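Local coordinates for formimidoylglutamase (Bacillus subtilis, PDB 3M1R), which hydrolyses N-formimidoyl-L-glutamate to L-glutamate and formamide, a manganese-dependent step of histidine degradation, at residues H253-P258 with T294-D299; G44-K49 with I93-T98; A273-A278 with L309-K314. All coordinates share one frame; numbering follows the deposited sequence.

Interaction 1: residues H253-P258 with T294-D299; sequences HAPGCP and TLDFRD
Asp296 turns its CG anti to the backbone N (chi1 -152°), and this carries the carboxylate across to Pro255 and Gly256. Asp296 OD1 lies 3.5 Å from Pro255 CG. Asp296 OD1 also comes within 3.3 Å of Gly256 N, but the angle is too poor for a hydrogen bond. Both groups bond instead to Thr301 OG1, which joins the two loops. Asp296 OD1 also takes a weak bond from Phe297 N, 3.0 Å long and bent to 123°. The backbones are close here: Gly256 CA is 3.7 Å from Asp296 CA. Gly256 sits in a type I beta turn from Ala254 to Cys257. Apolar contacts flank this centre. Pro255 CG meets Phe297 CB at 4.3 Å, and Leu295 sets its CD2 4.0 Å from Pro258 CA. Arg298 of a neighbouring subunit bonds to the carbonyl oxygens of Pro255, Cys257 and Pro258, so the turn is also part of the oligomer interface. Within the arginase fold, 253-258 belongs to the loop between strand 239-245 and helix 267-278. Segment 294-299 follows strand 283-289 and leads into helix 300-318, whose first turn packs under Pro255.

Interaction 2: residues G44-K49 with I93-T98; sequences GVPLSK and IDIHVT
Gly44 O accepts a hydrogen bond from Ile93 N, 2.8 Å long and nearly straight at 169°. It is a backbone bond between neighbouring parallel strands, 39-45 and 87-93, of the central sheet of the arginase fold. Val45 comes next. Val45 CG2 lies beside the backbone N and meets Ile93 CD1 at 3.5 Å. The two side chains run side by side and point the same way. Pro46 is the centre of an inverse gamma turn, closed by a weak bond from Leu47 N to Val45 O. Pro46 CD meets Ile95 CG1 at 3.6 Å, and the same CD rests near Ile93 O. Leu47 then crosses Ile95 at about a right angle. Leu47 CD1 touches Ile95 CG2 at 3.6 Å. Ile95 thus spreads its branches: CG1 goes to the proline and CG2 to the leucine. Lys49 ends the walk. Its chain is extended beyond CG and lies alongside Val97, with Lys49 NZ donating to Val97 O at 3.1 Å. The donor is tilted 18° from the carbonyl plane. Lys49 NZ also bonds Ser51 O of a neighbouring subunit. A leucine in its place would probably leave both Val97 O and that Ser51 O without their ammonium donor. Beyond the strand ends the loops separate, from 5.3 Å between Val45 CA and Ile93 CA to 8.5 Å between Lys49 CA and Val97 CA. Past the one sheet bond, the two loops are held by aliphatic contacts on Ile95 and by an ammonium group that serves two chains at once. The position of the outer loop end is therefore linked to the subunit interface.

Interaction 3: residues A273-A278 with L309-K314; sequences AVKYIA and LLHALK
Helices 267-278 and 300-318 pack side by side on one face of the parallel sheet in the three-layer alpha/beta/alpha arginase fold. Their segments 273-278 and 309-314 cross at -30°, with the axes 7.5 Å apart. The apolar contacts use small groups. Val274 CG1 meets Ala312 CB at 3.7 Å, and both residues also touch Ile286 of strand 283-289. Ala278 CB lies 4.4 Å from Ala312 CB. The backbone contributes a CA-H...O contact, from Lys275 CA to His311 O, at 3.5 Å. This fits the close approach at Lys275 and Ala312. The polar contacts involve Lys275, His311 and Lys314. The Lys275 chain bends at chi3 and chi4 (45° and -90°), which turns its end back toward His311. Lys275 CD presses on Lys314 CE at 3.4 Å, a tight fit. The two ammonium groups are close as well, and both have acid partners. Lys314 NZ forms salt bridges to Glu77 and to Glu193 of a neighbouring subunit, whereas Lys275 NZ has a long, weak ion pair with Glu272. Phe194 of that subunit meets the His311 ring edge-to-face. Lys275 NZ lies in the plane of this ring, at its edge, 2.9 Å from His311 ND1.

How the interactions relate
The three contacts share one arginase-family domain but do not touch. Interactions 1 and 3 are consecutive in the fold: the loops of interaction 1 lead into the two helices that pair in interaction 3. Their centres are 22 Å apart and their segments alternate along the chain. Interaction 2 closes earlier in the sequence, with its centre 20 Å from that of interaction 1 and 26 Å from that of interaction 3. Interaction 1 is nearest the metal site: the Pro258 side chain is about 6 Å from that of Asp247. The Leu47 side chain is about 9 Å from that of Asn130, and the Val274 side chain about 11 Å from that of Asp245. All three are calcium ligands here. Each contact also meets neighbouring subunits.

Interaction 1: residues H253-P258 with T294-D299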
loop_
_atom_site.group_PDB
_atom_site.type_symbol
_atom_site.label_atom_id
_atom_site.label_comp_id
_atom_site.label_asym_id
_atom_site.label_seq_id
_atom_site.Cartn_x
_atom_site.Cartn_y
_atom_site.Cartn_z
ATOM N N HIS D 253 0.402 -18.265 -4.562
ATOM C CA HIS D 253 0.115 -18.868 -3.255
ATOM C C HIS D 253 1.042 -18.362 -2.149
ATOM O O HIS D 253 0.681 -18.402 -0.974
ATOM C CB HIS D 253 0.199 -20.414 -3.328
ATOM C CG HIS D 253 -0.958 -21.048 -4.026
ATOM N ND1 HIS D 253 -1.733 -22.044 -3.456
ATOM C CD2 HIS D 253 -1.502 -20.805 -5.249
ATOM C CE1 HIS D 253 -2.687 -22.392 -4.301
ATOM N NE2 HIS D 253 -2.573 -21.657 -5.390
ATOM N N ALA D 254 2.232 -17.894 -2.519
ATOM C CA ALA D 254 3.160 -17.294 -1.551
ATOM C C ALA D 254 3.795 -16.010 -2.092
ATOM O O ALA D 254 4.963 -16.020 -2.473
ATOM C CB ALA D 254 4.252 -18.300 -1.166
ATOM N N PRO D 255 3.028 -14.904 -2.134
ATOM C CA PRO D 255 3.570 -13.654 -2.697
ATOM C C PRO D 255 4.633 -13.054 -1.794
ATOM O O PRO D 255 5.322 -12.150 -2.201
ATOM C CB PRO D 255 2.341 -12.722 -2.741
ATOM C CG PRO D 255 1.448 -13.226 -1.653
ATOM C CD PRO D 255 1.607 -14.761 -1.757
ATOM N N GLY D 256 4.753 -13.551 -0.568
ATOM C CA GLY D 256 5.694 -12.982 0.377
ATOM C C GLY D 256 7.060 -13.634 0.452
ATOM O O GLY D 256 7.738 -13.478 1.463
ATOM N N CYS D 257 7.468 -14.383 -0.573
ATOM C CA CYS D 257 8.837 -14.913 -0.603
ATOM C C CYS D 257 9.727 -13.995 -1.441
ATOM O O CYS D 257 9.294 -13.492 -2.479
ATOM C CB CYS D 257 8.875 -16.323 -1.196
ATOM S SG CYS D 257 7.868 -17.545 -0.299
ATOM N N PRO D 258 10.982 -13.791 -1.011
ATOM C CA PRO D 258 11.830 -12.942 -1.850
ATOM C C PRO D 258 11.852 -13.395 -3.307
ATOM O O PRO D 258 11.500 -12.602 -4.180
ATOM C CB PRO D 258 13.207 -13.049 -1.175
ATOM C CG PRO D 258 12.843 -13.312 0.314
ATOM C CD PRO D 258 11.685 -14.260 0.200
ATOM N N THR D 294 7.482 -8.444 5.001
ATOM C CA THR D 294 7.484 -7.085 4.416
ATOM C C THR D 294 7.168 -7.132 2.928
ATOM O O THR D 294 6.893 -6.113 2.310
ATOM C CB THR D 294 8.843 -6.357 4.592
ATOM O OG1 THR D 294 9.864 -7.030 3.828
ATOM C CG2 THR D 294 9.245 -6.346 6.031
ATOM N N LEU D 295 7.215 -8.319 2.342
ATOM C CA LEU D 295 6.922 -8.453 0.924
ATOM C C LEU D 295 5.519 -9.064 0.728
ATOM O O LEU D 295 5.062 -9.212 -0.411
ATOM C CB LEU D 295 7.962 -9.367 0.277
ATOM C CG LEU D 295 9.181 -8.855 -0.485
ATOM C CD1 LEU D 295 9.399 -7.341 -0.358
ATOM C CD2 LEU D 295 10.395 -9.643 -0.061
ATOM N N ASP D 296 4.838 -9.410 1.830
ATOM C CA ASP D 296 3.633 -10.261 1.742
ATOM C C ASP D 296 2.362 -9.463 1.450
ATOM O O ASP D 296 2.293 -8.264 1.714
ATOM C CB ASP D 296 3.440 -11.059 3.039
ATOM C CG ASP D 296 2.699 -12.403 2.825
ATOM O OD1 ASP D 296 2.422 -12.785 1.656
ATOM O OD2 ASP D 296 2.431 -13.095 3.848
ATOM N N PHE D 297 1.345 -10.124 0.912
ATOM C CA PHE D 297 0.030 -9.513 0.916
ATOM C C PHE D 297 -0.707 -9.936 2.174
ATOM O O PHE D 297 -0.927 -11.121 2.392
ATOM C CB PHE D 297 -0.798 -9.857 -0.316
ATOM C CG PHE D 297 -2.127 -9.179 -0.315
ATOM C CD1 PHE D 297 -3.257 -9.831 0.173
ATOM C CD2 PHE D 297 -2.238 -7.863 -0.723
ATOM C CE1 PHE D 297 -4.483 -9.185 0.210
ATOM C CE2 PHE D 297 -3.471 -7.206 -0.697
ATOM C CZ PHE D 297 -4.597 -7.876 -0.232
ATOM N N ARG D 298 -1.140 -8.955 2.960
ATOM C CA ARG D 298 -1.602 -9.192 4.312
ATOM C C ARG D 298 -0.545 -10.082 4.945
ATOM O O ARG D 298 0.640 -9.730 4.909
ATOM C CB ARG D 298 -3.010 -9.808 4.324
ATOM C CG ARG D 298 -4.089 -8.838 3.776
ATOM C CD ARG D 298 -5.443 -9.511 3.639
ATOM N NE ARG D 298 -5.975 -9.929 4.938
ATOM C CZ ARG D 298 -7.127 -10.583 5.092
ATOM N NH1 ARG D 298 -7.852 -10.902 4.034
ATOM N NH2 ARG D 298 -7.562 -10.906 6.307
ATOM N N ASP D 299 -0.937 -11.231 5.491
ATOM C CA ASP D 299 0.057 -12.186 5.995
ATOM C C ASP D 299 -0.168 -13.587 5.416
ATOM O O ASP D 299 0.085 -14.586 6.082
ATOM C CB ASP D 299 0.062 -12.241 7.531
ATOM C CG ASP D 299 -1.269 -12.745 8.120
ATOM O OD1 ASP D 299 -2.300 -12.717 7.413
ATOM O OD2 ASP D 299 -1.290 -13.164 9.305
#

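Interaction 2: residues G44-K49 with I93-T98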
loop_
_atom_site.group_PDB
_atom_site.type_symbol
_atom_site.label_atom_id
_atom_site.label_comp_id
_atom_site.label_asym_id
_atom_site.label_seq_id
_atom_site.Cartn_x
_atom_site.Cartn_y
_atom_site.Cartn_z
ATOM N N GLY D 44 12.474 -19.910 17.189
ATOM C CA GLY D 44 12.656 -18.900 16.150
ATOM C C GLY D 44 14.121 -18.634 15.836
ATOM O O GLY D 44 14.986 -18.692 16.726
ATOM N N VAL D 45 14.402 -18.367 14.564
ATOM C CA VAL D 45 15.758 -18.036 14.102
ATOM C C VAL D 45 15.658 -16.844 13.147
ATOM O O VAL D 45 15.625 -17.021 11.931
ATOM C CB VAL D 45 16.408 -19.209 13.349
ATOM C CG1 VAL D 45 17.860 -18.867 12.931
ATOM C CG2 VAL D 45 16.363 -20.483 14.180
ATOM N N PRO D 46 15.578 -15.628 13.701
ATOM C CA PRO D 46 15.313 -14.408 12.937
ATOM C C PRO D 46 16.549 -13.856 12.216
ATOM O O PRO D 46 16.905 -12.702 12.447
ATOM C CB PRO D 46 14.867 -13.408 14.015
ATOM C CG PRO D 46 15.149 -14.073 15.353
ATOM C CD PRO D 46 15.866 -15.341 15.113
ATOM N N LEU D 47 17.186 -14.660 11.371
ATOM C CA LEU D 47 18.338 -14.211 10.590
ATOM C C LEU D 47 17.919 -13.929 9.153
ATOM O O LEU D 47 17.324 -14.782 8.492
ATOM C CB LEU D 47 19.448 -15.267 10.613
ATOM C CG LEU D 47 20.744 -15.024 9.828
ATOM C CD1 LEU D 47 21.626 -14.006 10.517
ATOM C CD2 LEU D 47 21.511 -16.307 9.668
ATOM N N SER D 48 18.232 -12.737 8.663
ATOM C CA SER D 48 17.926 -12.420 7.281
ATOM C C SER D 48 18.975 -11.532 6.626
ATOM O O SER D 48 18.831 -11.163 5.461
ATOM C CB SER D 48 16.533 -11.780 7.162
ATOM O OG SER D 48 16.429 -10.609 7.956
ATOM N N LYS D 49 20.026 -11.186 7.359
ATOM C CA LYS D 49 21.049 -10.305 6.792
ATOM C C LYS D 49 22.025 -11.053 5.887
ATOM O O LYS D 49 22.805 -10.436 5.161
ATOM C CB LYS D 49 21.775 -9.512 7.885
ATOM C CG LYS D 49 21.092 -8.185 8.192
ATOM C CD LYS D 49 21.611 -7.544 9.469
ATOM C CE LYS D 49 20.767 -6.337 9.842
ATOM N NZ LYS D 49 21.085 -5.800 11.196
ATOM N N ILE D 93 16.629 -17.775 18.836
ATOM C CA ILE D 93 18.068 -17.828 18.895
ATOM C C ILE D 93 18.591 -16.442 18.671
ATOM O O ILE D 93 18.207 -15.770 17.714
ATOM C CB ILE D 93 18.638 -18.768 17.856
ATOM C CG1 ILE D 93 18.144 -20.182 18.146
ATOM C CG2 ILE D 93 20.159 -18.720 17.892
ATOM C CD1 ILE D 93 18.364 -21.142 17.022
ATOM N N ASP D 94 19.460 -16.000 19.570
ATOM C CA ASP D 94 20.026 -14.662 19.467
ATOM C C ASP D 94 20.799 -14.465 18.160
ATOM O O ASP D 94 21.627 -15.291 17.777
ATOM C CB ASP D 94 20.929 -14.369 20.658
ATOM C CG ASP D 94 21.583 -13.023 20.554
ATOM O OD1 ASP D 94 20.899 -12.015 20.814
ATOM O OD2 ASP D 94 22.774 -12.970 20.190
ATOM N N ILE D 95 20.531 -13.360 17.476
ATOM C CA ILE D 95 21.195 -13.087 16.213
ATOM C C ILE D 95 22.049 -11.831 16.336
ATOM O O ILE D 95 21.585 -10.794 16.813
ATOM C CB ILE D 95 20.179 -12.901 15.063
ATOM C CG1 ILE D 95 19.298 -14.139 14.908
ATOM C CG2 ILE D 95 20.904 -12.564 13.743
ATOM C CD1 ILE D 95 20.063 -15.418 14.670
ATOM N N HIS D 96 23.300 -11.919 15.905
ATOM C CA HIS D 96 24.167 -10.751 15.941
ATOM C C HIS D 96 23.722 -9.690 14.937
ATOM O O HIS D 96 23.554 -9.979 13.748
ATOM C CB HIS D 96 25.605 -11.138 15.646
ATOM C CG HIS D 96 26.587 -10.091 16.052
ATOM N ND1 HIS D 96 27.697 -10.369 16.819
ATOM C CD2 HIS D 96 26.606 -8.756 15.829
ATOM C CE1 HIS D 96 28.369 -9.253 17.033
ATOM N NE2 HIS D 96 27.728 -8.260 16.445
ATOM N N VAL D 97 23.535 -8.463 15.413
ATOM C CA VAL D 97 23.160 -7.363 14.529
ATOM C C VAL D 97 24.112 -7.284 13.330
ATOM O O VAL D 97 23.676 -7.104 12.193
ATOM C CB VAL D 97 23.177 -6.000 15.259
ATOM C CG1 VAL D 97 22.707 -4.887 14.311
ATOM C CG2 VAL D 97 22.319 -6.046 16.521
ATOM N N THR D 98 25.403 -7.472 13.608
ATOM C CA THR D 98 26.494 -7.213 12.671
ATOM C C THR D 98 27.060 -8.439 11.936
ATOM O O THR D 98 26.988 -8.519 10.706
ATOM C CB THR D 98 27.660 -6.511 13.415
ATOM O OG1 THR D 98 27.335 -5.128 13.617
ATOM C CG2 THR D 98 28.977 -6.637 12.638
#

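Interaction 3: residues A273-A278 with L309-K314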
loop_
_atom_site.group_PDB
_atom_site.type_symbol
_atom_site.label_atom_id
_atom_site.label_comp_id
_atom_site.label_asym_id
_atom_site.label_seq_id
_atom_site.Cartn_x
_atom_site.Cartn_y
_atom_site.Cartn_z
ATOM N N ALA D 273 1.832 -33.101 1.487
ATOM C CA ALA D 273 3.148 -33.745 1.428
ATOM C C ALA D 273 3.860 -33.695 2.776
ATOM O O ALA D 273 4.392 -34.696 3.248
ATOM C CB ALA D 273 4.017 -33.103 0.334
ATOM N N VAL D 274 3.874 -32.518 3.389
ATOM C CA VAL D 274 4.371 -32.376 4.750
ATOM C C VAL D 274 3.659 -33.334 5.748
ATOM O O VAL D 274 4.316 -33.969 6.582
ATOM C CB VAL D 274 4.247 -30.919 5.218
ATOM C CG1 VAL D 274 4.602 -30.798 6.686
ATOM C CG2 VAL D 274 5.144 -30.027 4.363
ATOM N N LYS D 275 2.330 -33.440 5.678
ATOM C CA LYS D 275 1.629 -34.348 6.592
ATOM C C LYS D 275 2.074 -35.808 6.371
ATOM O O LYS D 275 2.354 -36.527 7.316
ATOM C CB LYS D 275 0.102 -34.214 6.510
ATOM C CG LYS D 275 -0.615 -35.378 7.236
ATOM C CD LYS D 275 -2.142 -35.262 7.277
ATOM C CE LYS D 275 -2.763 -34.859 5.928
ATOM N NZ LYS D 275 -2.891 -33.356 5.739
ATOM N N TYR D 276 2.158 -36.223 5.113
ATOM C CA TYR D 276 2.696 -37.527 4.770
ATOM C C TYR D 276 4.072 -37.787 5.389
ATOM O O TYR D 276 4.241 -38.738 6.155
ATOM C CB TYR D 276 2.764 -37.705 3.250
ATOM C CG TYR D 276 3.206 -39.092 2.841
ATOM C CD1 TYR D 276 2.386 -40.190 3.051
ATOM C CD2 TYR D 276 4.441 -39.303 2.254
ATOM C CE1 TYR D 276 2.789 -41.472 2.689
ATOM C CE2 TYR D 276 4.852 -40.578 1.891
ATOM C CZ TYR D 276 4.022 -41.655 2.109
ATOM O OH TYR D 276 4.428 -42.915 1.741
ATOM N N ILE D 277 5.062 -36.964 5.045
ATOM C CA ILE D 277 6.418 -37.153 5.562
ATOM C C ILE D 277 6.460 -37.149 7.094
ATOM O O ILE D 277 7.181 -37.936 7.714
ATOM C CB ILE D 277 7.370 -36.068 5.035
ATOM C CG1 ILE D 277 7.617 -36.266 3.538
ATOM C CG2 ILE D 277 8.672 -36.093 5.812
ATOM C CD1 ILE D 277 8.118 -35.019 2.823
ATOM N N ALA D 278 5.669 -36.270 7.701
ATOM C CA ALA D 278 5.657 -36.116 9.148
ATOM C C ALA D 278 5.237 -37.387 9.895
ATOM O O ALA D 278 5.528 -37.533 11.086
ATOM C CB ALA D 278 4.760 -34.953 9.538
ATOM N N LEU D 309 2.930 -25.916 9.650
ATOM C CA LEU D 309 3.184 -26.323 11.025
ATOM C C LEU D 309 2.049 -27.219 11.541
ATOM O O LEU D 309 2.292 -28.299 12.079
ATOM C CB LEU D 309 3.340 -25.094 11.924
ATOM C CG LEU D 309 4.773 -24.710 12.308
ATOM C CD1 LEU D 309 5.795 -25.431 11.440
ATOM C CD2 LEU D 309 4.985 -23.191 12.292
ATOM N N LEU D 310 0.816 -26.762 11.356
ATOM C CA LEU D 310 -0.358 -27.537 11.725
ATOM C C LEU D 310 -0.367 -28.921 11.080
ATOM O O LEU D 310 -0.644 -29.890 11.760
ATOM C CB LEU D 310 -1.642 -26.773 11.407
ATOM C CG LEU D 310 -1.820 -25.534 12.293
ATOM C CD1 LEU D 310 -2.949 -24.647 11.797
ATOM C CD2 LEU D 310 -2.074 -25.947 13.738
ATOM N N HIS D 311 -0.031 -29.014 9.791
ATOM C CA HIS D 311 -0.088 -30.287 9.086
ATOM C C HIS D 311 1.074 -31.208 9.447
ATOM O O HIS D 311 0.934 -32.416 9.448
ATOM C CB HIS D 311 -0.211 -30.098 7.573
ATOM C CG HIS D 311 -1.580 -29.688 7.128
ATOM N ND1 HIS D 311 -2.466 -30.561 6.533
ATOM C CD2 HIS D 311 -2.221 -28.493 7.193
ATOM C CE1 HIS D 311 -3.595 -29.929 6.258
ATOM N NE2 HIS D 311 -3.467 -28.670 6.641
ATOM N N ALA D 312 2.214 -30.635 9.783
ATOM C CA ALA D 312 3.303 -31.436 10.302
ATOM C C ALA D 312 2.931 -32.005 11.666
ATOM O O ALA D 312 3.157 -33.180 11.936
ATOM C CB ALA D 312 4.598 -30.614 10.386
ATOM N N LEU D 313 2.378 -31.165 12.532
ATOM C CA LEU D 313 1.950 -31.610 13.860
ATOM C C LEU D 313 0.929 -32.725 13.704
ATOM O O LEU D 313 0.975 -33.732 14.403
ATOM C CB LEU D 313 1.302 -30.463 14.618
ATOM C CG LEU D 313 1.939 -29.730 15.804
ATOM C CD1 LEU D 313 3.322 -30.206 16.216
ATOM C CD2 LEU D 313 1.917 -28.242 15.526
ATOM N N LYS D 314 0.009 -32.526 12.771
ATOM C CA LYS D 314 -1.017 -33.508 12.466
ATOM C C LYS D 314 -0.365 -34.844 12.113
ATOM O O LYS D 314 -0.763 -35.892 12.622
ATOM C CB LYS D 314 -1.862 -33.007 11.296
ATOM C CG LYS D 314 -3.049 -33.886 10.938
ATOM C CD LYS D 314 -3.824 -33.255 9.792
ATOM C CE LYS D 314 -4.772 -34.242 9.145
ATOM N NZ LYS D 314 -5.454 -33.648 7.971
#